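Local coordinates for putative uncharacterized protein (Singapore grouper iridovirus, PDB 3RJ2) that binds histone H3, while its detailed role in the virus remains unsettled, at residues A[17-22]-A[38-43]; A[31-36]-A[129-134]; A[112-117]-A[124-129]. All blocks are in the same frame, centred on the assembly; numbering follows the deposited sequence.

Contact 1 of 3, residues A[17-22]-A[38-43]; sequences KKTTIL and FPEKYT
Lys17 and Glu40 meet at their charged ends: Lys17 NZ donates to Glu40 OE2 at 2.7 Å in a salt bridge that uses the syn lone pair of the carboxylate. The two side chains cross at a slant, with the ammonium group reaching the carboxylate, and Lys17 CE lies 3.6 Å from the same oxygen, Glu40 OE2. Lys17 gets there by leaving its backbone with CG anti to N and then bending at chi3 (71°), which turns the ammonium group toward the loop. Glu40 starts with CG between its backbone N and carbonyl carbon (chi1 64°), and its extended chain carries the carboxylate across to Lys17 and to a bound water.

This one ordered water ties the pair to the second one. It donates to Glu40 OE2 at 2.6 Å, so that oxygen accepts from both the lysine and the water. The same water is hydrogen-bonded to Thr19 OG1 at 2.9 Å and to Tyr42 OH at 2.6 Å. Thr19 and Tyr42 cross at about a right angle, with Thr19 OG1 still 3.8 Å from Tyr42 OH; water, not a direct bond, joins the two hydroxyls.

The second shell fixes both acceptor and ring. Asn13 ND2 holds Glu40 OE1, while Asn13 OD1 takes the backbone N of Lys17, so one asparagine serves both segments. Tyr42 OH is hydrogen-bonded to Tyr36 OH. The Tyr42 ring carries Glu40 O over the centre of one face, 3.8 Å above its plane, presents its edge to Phe38 CE1, and also meets the ring of Phe11.

The arrangement is a water-bridged polar link in a β-rich fold, joining strand 18-22, an outermost strand of the four-stranded antiparallel sheet, to the loop between strands 31-37 and 44-50.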
loop_
_atom_site.group_PDB
_atom_site.type_symbol
_atom_site.label_atom_id
_atom_site.label_comp_id
_atom_site.label_asym_id
_atom_site.label_seq_id
_atom_site.Cartn_x
_atom_site.Cartn_y
_atom_site.Cartn_z
ATOM N N LYS A 17 -2.723 6.965 19.363
ATOM C CA LYS A 17 -1.416 6.337 19.418
ATOM C C LYS A 17 -1.046 5.954 17.989
ATOM O O LYS A 17 -1.867 5.379 17.267
ATOM C CB LYS A 17 -1.447 5.106 20.315
ATOM C CG LYS A 17 -0.092 4.478 20.557
ATOM C CD LYS A 17 -0.224 2.997 20.886
ATOM C CE LYS A 17 -0.635 2.211 19.646
ATOM N NZ LYS A 17 -0.901 0.768 19.896
ATOM N N LYS A 18 0.168 6.299 17.572
ATOM C CA LYS A 18 0.605 6.052 16.192
ATOM C C LYS A 18 1.541 4.861 16.074
ATOM O O LYS A 18 2.418 4.659 16.905
ATOM C CB LYS A 18 1.241 7.306 15.572
ATOM C CG LYS A 18 0.275 8.482 15.523
ATOM C CD LYS A 18 0.865 9.727 14.861
ATOM C CE LYS A 18 1.696 10.548 15.832
ATOM N NZ LYS A 18 1.869 11.941 15.339
ATOM N N THR A 19 1.327 4.068 15.037
ATOM C CA THR A 19 2.216 2.966 14.707
ATOM C C THR A 19 2.843 3.320 13.360
ATOM O O THR A 19 2.156 3.478 12.350
ATOM C CB THR A 19 1.442 1.627 14.644
ATOM O OG1 THR A 19 0.878 1.337 15.933
ATOM C CG2 THR A 19 2.338 0.455 14.200
ATOM N N THR A 20 4.156 3.492 13.368
ATOM C CA THR A 20 4.865 3.856 12.161
ATOM C C THR A 20 5.414 2.614 11.477
ATOM O O THR A 20 5.985 1.733 12.125
ATOM C CB THR A 20 5.981 4.871 12.448
ATOM O OG1 THR A 20 5.420 5.992 13.146
ATOM C CG2 THR A 20 6.619 5.359 11.141
ATOM N N ILE A 21 5.201 2.542 10.169
ATOM C CA ILE A 21 5.765 1.485 9.359
ATOM C C ILE A 21 6.469 2.119 8.175
ATOM O O ILE A 21 5.913 2.989 7.513
ATOM C CB ILE A 21 4.676 0.501 8.901
ATOM C CG1 ILE A 21 4.079 -0.207 10.126
ATOM C CG2 ILE A 21 5.243 -0.511 7.899
ATOM C CD1 ILE A 21 2.872 -0.988 9.851
ATOM N N LEU A 22 7.706 1.703 7.930
ATOM C CA LEU A 22 8.460 2.213 6.799
ATOM C C LEU A 22 8.510 1.107 5.758
ATOM O O LEU A 22 9.175 0.098 5.960
ATOM C CB LEU A 22 9.877 2.612 7.236
ATOM C CG LEU A 22 10.555 3.848 6.637
ATOM C CD1 LEU A 22 12.059 3.826 6.942
ATOM C CD2 LEU A 22 10.332 3.982 5.155
ATOM N N PHE A 38 -3.766 -5.737 10.313
ATOM C CA PHE A 38 -3.849 -4.888 11.508
ATOM C C PHE A 38 -3.781 -5.717 12.792
ATOM O O PHE A 38 -4.508 -6.706 12.924
ATOM C CB PHE A 38 -5.142 -4.067 11.518
ATOM C CG PHE A 38 -5.280 -3.086 10.357
ATOM C CD1 PHE A 38 -4.219 -2.829 9.488
ATOM C CD2 PHE A 38 -6.479 -2.405 10.160
ATOM C CE1 PHE A 38 -4.360 -1.912 8.442
ATOM C CE2 PHE A 38 -6.623 -1.491 9.118
ATOM C CZ PHE A 38 -5.569 -1.248 8.262
ATOM N N PRO A 39 -2.893 -5.332 13.730
ATOM C CA PRO A 39 -2.903 -5.965 15.053
ATOM C C PRO A 39 -3.974 -5.336 15.962
ATOM O O PRO A 39 -4.274 -5.884 17.023
ATOM C CB PRO A 39 -1.494 -5.688 15.578
ATOM C CG PRO A 39 -1.114 -4.372 14.953
ATOM C CD PRO A 39 -1.761 -4.396 13.577
ATOM N N GLU A 40 -4.546 -4.211 15.517
ATOM C CA GLU A 40 -5.592 -3.471 16.236
ATOM C C GLU A 40 -6.323 -2.572 15.235
ATOM O O GLU A 40 -5.827 -2.345 14.134
ATOM C CB GLU A 40 -4.980 -2.621 17.357
ATOM C CG GLU A 40 -4.049 -1.507 16.859
ATOM C CD GLU A 40 -3.399 -0.728 17.989
ATOM O OE1 GLU A 40 -4.133 -0.141 18.813
ATOM O OE2 GLU A 40 -2.150 -0.688 18.045
ATOM N N LYS A 41 -7.488 -2.051 15.610
ATOM C CA LYS A 41 -8.255 -1.191 14.699
ATOM C C LYS A 41 -7.593 0.183 14.551
ATOM O O LYS A 41 -7.148 0.800 15.522
ATOM C CB LYS A 41 -9.722 -1.042 15.146
ATOM C CG LYS A 41 -10.426 -2.387 15.436
ATOM C CD LYS A 41 -11.945 -2.241 15.587
ATOM C CE LYS A 41 -12.597 -3.589 16.010
ATOM N NZ LYS A 41 -14.061 -3.708 15.656
ATOM N N TYR A 42 -7.493 0.650 13.321
ATOM C CA TYR A 42 -6.930 1.962 13.095
ATOM C C TYR A 42 -8.049 2.802 12.564
ATOM O O TYR A 42 -9.005 2.253 12.040
ATOM C CB TYR A 42 -5.797 1.887 12.081
ATOM C CG TYR A 42 -4.577 1.124 12.539
ATOM C CD1 TYR A 42 -3.914 1.458 13.716
ATOM C CD2 TYR A 42 -4.065 0.090 11.766
ATOM C CE1 TYR A 42 -2.780 0.774 14.119
ATOM C CE2 TYR A 42 -2.934 -0.602 12.158
ATOM C CZ TYR A 42 -2.300 -0.258 13.329
ATOM O OH TYR A 42 -1.193 -0.973 13.708
ATOM N N THR A 43 -7.936 4.119 12.684
ATOM C CA THR A 43 -8.963 5.016 12.172
ATOM C C THR A 43 -8.412 5.991 11.146
ATOM O O THR A 43 -9.168 6.624 10.408
ATOM C CB THR A 43 -9.572 5.838 13.281
ATOM O OG1 THR A 43 -8.534 6.605 13.898
ATOM C CG2 THR A 43 -10.255 4.923 14.324
HETATM O O HOH W 1 -0.447 -1.200 16.201
#

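Contact 2 of 3, residues A[31-36]-A[129-134]; sequences CWIWTY and AEFART
Ile33 meets the helix through its CD1 methyl. The apolar contact is with Phe131: Ile33 CD1 sits 4.3 Å from Phe131 CE1, approaching the ring at a slant. The same methyl lies against a hydroxyl in van der Waals contact, with Ile33 CD1 4.0 Å from Thr134 OG1. Ile33 places CG1 anti to its carbonyl carbon, beside the backbone N (chi1 -60°), and chi2 is extended at 170°, which carries the methyl straight out from the strand. Phe131 reaches back from the helix with CG anti to its own backbone N (chi1 -176°), and Pro108 and Val111 also touch its side chain. All three residues are buried, and the nearest backbones, Ile33 CA and Thr134 CA, are 8.8 Å apart.

This is helix-on-sheet packing: helix 128-136, close to the C-terminus, lies against one side of the mixed six-stranded sheet, in which strand 31-37 runs between strands 94-98 and 111-116.

The polar bonds belong to the helix and its surroundings. Thr134 OG1 donates to Phe131 O at 2.7 Å, in the carbonyl plane and on a lone pair, a turn back within the helix that fixes the rotation of the hydroxyl beside the isoleucine methyl. His98 NE2 is hydrogen-bonded to the same hydroxyl, which gives this buried oxygen two partners, and Arg96 NH1 holds Thr134 O.

Between aromatic groups, the rings of His98 and Phe131 meet edge-to-face.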
loop_
_atom_site.group_PDB
_atom_site.type_symbol
_atom_site.label_atom_id
_atom_site.label_comp_id
_atom_site.label_asym_id
_atom_site.label_seq_id
_atom_site.Cartn_x
_atom_site.Cartn_y
_atom_site.Cartn_z
ATOM N N CYS A 31 8.533 -1.547 -8.966
ATOM C CA CYS A 31 7.200 -1.740 -8.369
ATOM C C CYS A 31 7.173 -2.780 -7.250
ATOM O O CYS A 31 7.845 -3.809 -7.325
ATOM C CB CYS A 31 6.183 -2.155 -9.418
ATOM S SG CYS A 31 5.803 -0.895 -10.576
ATOM N N TRP A 32 6.399 -2.492 -6.211
ATOM C CA TRP A 32 6.130 -3.464 -5.160
ATOM C C TRP A 32 4.679 -3.413 -4.699
ATOM O O TRP A 32 3.933 -2.500 -5.054
ATOM C CB TRP A 32 7.112 -3.332 -3.984
ATOM C CG TRP A 32 7.291 -1.938 -3.439
ATOM C CD1 TRP A 32 8.376 -1.115 -3.628
ATOM C CD2 TRP A 32 6.385 -1.214 -2.597
ATOM N NE1 TRP A 32 8.188 0.072 -2.974
ATOM C CE2 TRP A 32 6.977 0.043 -2.332
ATOM C CE3 TRP A 32 5.124 -1.501 -2.045
ATOM C CZ2 TRP A 32 6.348 1.025 -1.547
ATOM C CZ3 TRP A 32 4.498 -0.523 -1.261
ATOM C CH2 TRP A 32 5.116 0.720 -1.019
ATOM N N ILE A 33 4.286 -4.435 -3.944
ATOM C CA ILE A 33 2.979 -4.502 -3.299
ATOM C C ILE A 33 3.271 -4.774 -1.837
ATOM O O ILE A 33 4.197 -5.520 -1.501
ATOM C CB ILE A 33 2.089 -5.615 -3.899
ATOM C CG1 ILE A 33 1.851 -5.364 -5.391
ATOM C CG2 ILE A 33 0.757 -5.711 -3.166
ATOM C CD1 ILE A 33 1.190 -6.537 -6.109
ATOM N N TRP A 34 2.502 -4.129 -0.972
ATOM C CA TRP A 34 2.663 -4.266 0.456
ATOM C C TRP A 34 1.320 -4.601 1.093
ATOM O O TRP A 34 0.312 -3.958 0.804
ATOM C CB TRP A 34 3.234 -2.968 1.011
ATOM C CG TRP A 34 3.370 -2.876 2.488
ATOM C CD1 TRP A 34 4.382 -3.384 3.255
ATOM C CD2 TRP A 34 2.483 -2.194 3.385
ATOM N NE1 TRP A 34 4.166 -3.075 4.586
ATOM C CE2 TRP A 34 3.011 -2.338 4.689
ATOM C CE3 TRP A 34 1.274 -1.492 3.217
ATOM C CZ2 TRP A 34 2.382 -1.778 5.826
ATOM C CZ3 TRP A 34 0.646 -0.935 4.359
ATOM C CH2 TRP A 34 1.211 -1.080 5.635
ATOM N N THR A 35 1.329 -5.625 1.940
ATOM C CA THR A 35 0.156 -6.068 2.695
ATOM C C THR A 35 0.397 -6.011 4.209
ATOM O O THR A 35 1.422 -6.473 4.699
ATOM C CB THR A 35 -0.235 -7.518 2.316
ATOM O OG1 THR A 35 -0.429 -7.591 0.902
ATOM C CG2 THR A 35 -1.537 -7.931 3.013
ATOM N N TYR A 36 -0.557 -5.455 4.944
ATOM C CA TYR A 36 -0.425 -5.310 6.390
ATOM C C TYR A 36 -1.702 -5.756 7.070
ATOM O O TYR A 36 -2.764 -5.175 6.843
ATOM C CB TYR A 36 -0.120 -3.849 6.737
ATOM C CG TYR A 36 -0.022 -3.481 8.205
ATOM C CD1 TYR A 36 0.593 -4.323 9.140
ATOM C CD2 TYR A 36 -0.491 -2.254 8.650
ATOM C CE1 TYR A 36 0.712 -3.949 10.489
ATOM C CE2 TYR A 36 -0.391 -1.877 9.989
ATOM C CZ TYR A 36 0.217 -2.719 10.897
ATOM O OH TYR A 36 0.311 -2.325 12.209
ATOM N N ALA A 129 -3.819 -12.171 -14.093
ATOM C CA ALA A 129 -4.816 -12.771 -13.189
ATOM C C ALA A 129 -4.412 -12.721 -11.716
ATOM O O ALA A 129 -5.226 -12.392 -10.860
ATOM C CB ALA A 129 -5.126 -14.214 -13.597
ATOM N N GLU A 130 -3.161 -13.050 -11.432
ATOM C CA GLU A 130 -2.628 -12.979 -10.065
ATOM C C GLU A 130 -2.588 -11.524 -9.580
ATOM O O GLU A 130 -2.830 -11.241 -8.410
ATOM C CB GLU A 130 -1.228 -13.590 -10.010
ATOM C CG GLU A 130 -1.184 -15.092 -10.339
ATOM C CD GLU A 130 0.238 -15.637 -10.512
ATOM O OE1 GLU A 130 1.109 -14.922 -11.068
ATOM O OE2 GLU A 130 0.481 -16.793 -10.096
ATOM N N PHE A 131 -2.292 -10.604 -10.492
ATOM C CA PHE A 131 -2.240 -9.197 -10.150
ATOM C C PHE A 131 -3.643 -8.715 -9.841
ATOM O O PHE A 131 -3.860 -8.095 -8.811
ATOM C CB PHE A 131 -1.624 -8.361 -11.276
ATOM C CG PHE A 131 -1.453 -6.914 -10.923
ATOM C CD1 PHE A 131 -0.279 -6.466 -10.324
ATOM C CD2 PHE A 131 -2.469 -6.005 -11.164
ATOM C CE1 PHE A 131 -0.116 -5.128 -9.990
ATOM C CE2 PHE A 131 -2.324 -4.667 -10.830
ATOM C CZ PHE A 131 -1.139 -4.222 -10.249
ATOM N N ALA A 132 -4.591 -8.989 -10.738
ATOM C CA ALA A 132 -5.987 -8.581 -10.529
ATOM C C ALA A 132 -6.560 -9.067 -9.193
ATOM O O ALA A 132 -7.279 -8.326 -8.498
ATOM C CB ALA A 132 -6.846 -9.068 -11.656
ATOM N N ARG A 133 -6.222 -10.301 -8.829
ATOM C CA ARG A 133 -6.644 -10.859 -7.556
ATOM C C ARG A 133 -6.236 -9.955 -6.373
ATOM O O ARG A 133 -7.028 -9.741 -5.439
ATOM C CB ARG A 133 -6.087 -12.270 -7.373
ATOM C CG ARG A 133 -6.683 -12.973 -6.169
ATOM C CD ARG A 133 -5.640 -13.792 -5.429
ATOM N NE ARG A 133 -5.968 -13.773 -4.013
ATOM C CZ ARG A 133 -5.311 -13.104 -3.070
ATOM N NH1 ARG A 133 -4.223 -12.393 -3.357
ATOM N NH2 ARG A 133 -5.740 -13.177 -1.811
ATOM N N THR A 134 -5.023 -9.402 -6.422
ATOM C CA THR A 134 -4.522 -8.579 -5.311
ATOM C C THR A 134 -5.265 -7.243 -5.164
ATOM O O THR A 134 -5.136 -6.592 -4.150
ATOM C CB THR A 134 -2.999 -8.288 -5.404
ATOM O OG1 THR A 134 -2.742 -7.358 -6.464
ATOM C CG2 THR A 134 -2.191 -9.572 -5.599
#

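Contact 3 of 3, residues A[112-117]-A[124-129]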
loop_
_atom_site.group_PDB
_atom_site.type_symbol
_atom_site.label_atom_id
_atom_site.label_comp_id
_atom_site.label_asym_id
_atom_site.label_seq_id
_atom_site.Cartn_x
_atom_site.Cartn_y
_atom_site.Cartn_z
ATOM N N HIS A 112 8.048 -7.109 -8.871
ATOM C CA HIS A 112 8.908 -8.226 -8.459
ATOM C C HIS A 112 9.019 -8.449 -6.967
ATOM O O HIS A 112 9.710 -9.369 -6.529
ATOM C CB HIS A 112 10.304 -8.131 -9.091
ATOM C CG HIS A 112 10.333 -8.565 -10.525
ATOM N ND1 HIS A 112 11.204 -8.030 -11.449
ATOM C CD2 HIS A 112 9.570 -9.459 -11.198
ATOM C CE1 HIS A 112 10.988 -8.590 -12.624
ATOM N NE2 HIS A 112 9.998 -9.457 -12.499
ATOM N N MET A 113 8.325 -7.625 -6.192
ATOM C CA MET A 113 8.429 -7.667 -4.728
ATOM C C MET A 113 7.055 -7.539 -4.076
ATOM O O MET A 113 6.276 -6.666 -4.447
ATOM C CB MET A 113 9.337 -6.526 -4.262
ATOM C CG MET A 113 9.571 -6.446 -2.775
ATOM S SD MET A 113 10.568 -7.779 -2.091
ATOM C CE MET A 113 12.056 -7.669 -3.101
ATOM N N HIS A 114 6.762 -8.433 -3.129
ATOM C CA HIS A 114 5.628 -8.274 -2.230
ATOM C C HIS A 114 6.145 -8.233 -0.799
ATOM O O HIS A 114 6.789 -9.181 -0.337
ATOM C CB HIS A 114 4.586 -9.391 -2.409
ATOM C CG HIS A 114 3.512 -9.398 -1.359
ATOM N ND1 HIS A 114 2.590 -8.378 -1.223
ATOM C CD2 HIS A 114 3.213 -10.303 -0.394
ATOM C CE1 HIS A 114 1.773 -8.656 -0.225
ATOM N NE2 HIS A 114 2.125 -9.821 0.291
ATOM N N TYR A 115 5.870 -7.133 -0.108
ATOM C CA TYR A 115 6.217 -7.017 1.301
ATOM C C TYR A 115 5.047 -7.449 2.170
ATOM O O TYR A 115 3.982 -6.847 2.128
ATOM C CB TYR A 115 6.622 -5.584 1.657
ATOM C CG TYR A 115 7.902 -5.097 1.015
ATOM C CD1 TYR A 115 9.143 -5.636 1.371
ATOM C CD2 TYR A 115 7.878 -4.079 0.071
ATOM C CE1 TYR A 115 10.329 -5.173 0.787
ATOM C CE2 TYR A 115 9.057 -3.604 -0.520
ATOM C CZ TYR A 115 10.278 -4.158 -0.154
ATOM O OH TYR A 115 11.441 -3.696 -0.737
ATOM N N ASP A 116 5.230 -8.514 2.938
ATOM C CA ASP A 116 4.213 -8.884 3.907
ATOM C C ASP A 116 4.719 -8.429 5.240
ATOM O O ASP A 116 5.769 -8.873 5.688
ATOM C CB ASP A 116 3.912 -10.378 3.930
ATOM C CG ASP A 116 2.658 -10.700 4.739
ATOM O OD1 ASP A 116 2.698 -10.577 5.990
ATOM O OD2 ASP A 116 1.620 -11.053 4.122
ATOM N N GLU A 117 3.951 -7.555 5.875
ATOM C CA GLU A 117 4.430 -6.767 7.005
ATOM C C GLU A 117 5.028 -7.541 8.181
ATOM O O GLU A 117 5.994 -7.075 8.798
ATOM C CB GLU A 117 3.360 -5.786 7.472
ATOM C CG GLU A 117 3.884 -4.711 8.391
ATOM C CD GLU A 117 5.255 -4.185 7.988
ATOM O OE1 GLU A 117 5.427 -3.755 6.823
ATOM O OE2 GLU A 117 6.157 -4.199 8.854
ATOM N N ARG A 124 8.554 -12.361 -6.152
ATOM C CA ARG A 124 7.668 -13.041 -7.071
ATOM C C ARG A 124 7.213 -12.125 -8.187
ATOM O O ARG A 124 7.233 -10.908 -8.052
ATOM C CB ARG A 124 6.452 -13.633 -6.336
ATOM C CG ARG A 124 5.611 -12.630 -5.546
ATOM C CD ARG A 124 4.218 -13.185 -5.284
ATOM N NE ARG A 124 3.509 -13.479 -6.536
ATOM C CZ ARG A 124 2.446 -14.271 -6.640
ATOM N NH1 ARG A 124 1.936 -14.872 -5.571
ATOM N NH2 ARG A 124 1.897 -14.476 -7.825
ATOM N N SER A 125 6.795 -12.740 -9.284
ATOM C CA SER A 125 6.148 -12.034 -10.366
ATOM C C SER A 125 4.645 -12.350 -10.361
ATOM O O SER A 125 4.194 -13.292 -9.704
ATOM C CB SER A 125 6.783 -12.431 -11.694
ATOM O OG SER A 125 6.852 -11.315 -12.572
ATOM N N TYR A 126 3.881 -11.556 -11.092
ATOM C CA TYR A 126 2.444 -11.681 -11.146
ATOM C C TYR A 126 2.034 -11.627 -12.594
ATOM O O TYR A 126 2.430 -10.710 -13.302
ATOM C CB TYR A 126 1.777 -10.494 -10.442
ATOM C CG TYR A 126 1.924 -10.477 -8.944
ATOM C CD1 TYR A 126 0.931 -10.999 -8.132
ATOM C CD2 TYR A 126 3.052 -9.919 -8.338
ATOM C CE1 TYR A 126 1.050 -10.994 -6.747
ATOM C CE2 TYR A 126 3.185 -9.905 -6.942
ATOM C CZ TYR A 126 2.172 -10.447 -6.162
ATOM O OH TYR A 126 2.273 -10.447 -4.796
ATOM N N ASP A 127 1.232 -12.593 -13.034
ATOM C CA ASP A 127 0.551 -12.428 -14.314
ATOM C C ASP A 127 -0.692 -11.561 -14.134
ATOM O O ASP A 127 -1.006 -11.157 -13.013
ATOM C CB ASP A 127 0.305 -13.769 -15.044
ATOM C CG ASP A 127 -0.738 -14.658 -14.378
ATOM O OD1 ASP A 127 -1.579 -14.191 -13.570
ATOM O OD2 ASP A 127 -0.733 -15.862 -14.710
ATOM N N ALA A 128 -1.388 -11.266 -15.231
ATOM C CA ALA A 128 -2.553 -10.389 -15.190
ATOM C C ALA A 128 -3.578 -10.853 -14.153
ATOM O O ALA A 128 -4.130 -10.018 -13.431
ATOM C CB ALA A 128 -3.207 -10.275 -16.581
ATOM N N ALA A 129 -3.819 -12.171 -14.093
ATOM C CA ALA A 129 -4.816 -12.771 -13.189
ATOM C C ALA A 129 -4.412 -12.721 -11.716
ATOM O O ALA A 129 -5.226 -12.392 -10.860
ATOM C CB ALA A 129 -5.126 -14.214 -13.597
#
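His114 sends CG anti to its backbone N (chi1 171°), whereas Tyr126 turns CG beside its own N (chi1 -71°), and the two side chains meet obliquely with Tyr126 OH 3.5 Å from His114 CB. Two residues earlier on the strand, the His112 ring presents its edge to Ser125, His112 CD2 lying 3.6 Å from Ser125 OG.

One backbone hydrogen bond spans the segments: Arg124 N donates to His112 O at 3.2 Å, from well above the carbonyl plane. His112 CA adds a CH...O contact to Arg124 O, also 3.2 Å.

Arg124 folds back on its own chain. Its NE and NH2 both grip Ser125 O at 3.2 Å, side-on and from the same face of that carbonyl, and Ser125 O lies near the guanidinium plane. This holds the guanidinium flat over the Tyr126 ring, with Arg124 NE 3.3 Å above the ring plane and toward its rim.

Tyr126 also packs on Phe131 and Thr134 of helix 128-136, whose N-cap is Asp127, with OD1 accepting from Glu130 N. Segment 124-129 leads from edge strand 120-123, the antiparallel neighbour of strand 111-116, into that helix.

Contacts 2 and 3 lie side by side, their centres about 5 Å apart, and share Ala129: contact 2 sets helix 128-136 against strand 31-37, and contact 3 ties the chain leading into that helix to the neighbouring strand 111-116. The strands themselves are joined by Ile33 O and Tyr115 N, 2.7 Å apart. Contact 1 is on the opposite side of the chain's centre, with centre-to-centre distances of about 21 Å to contact 2 and 23 Å to contact 3. Strand 31-37 still connects it: Ile21 CD1 packs 3.3 Å from Tyr36 CZ. Glu117 bridges further, with Glu117 OE1 2.7 Å from Trp34 NE1 and in packing contact with Ile21.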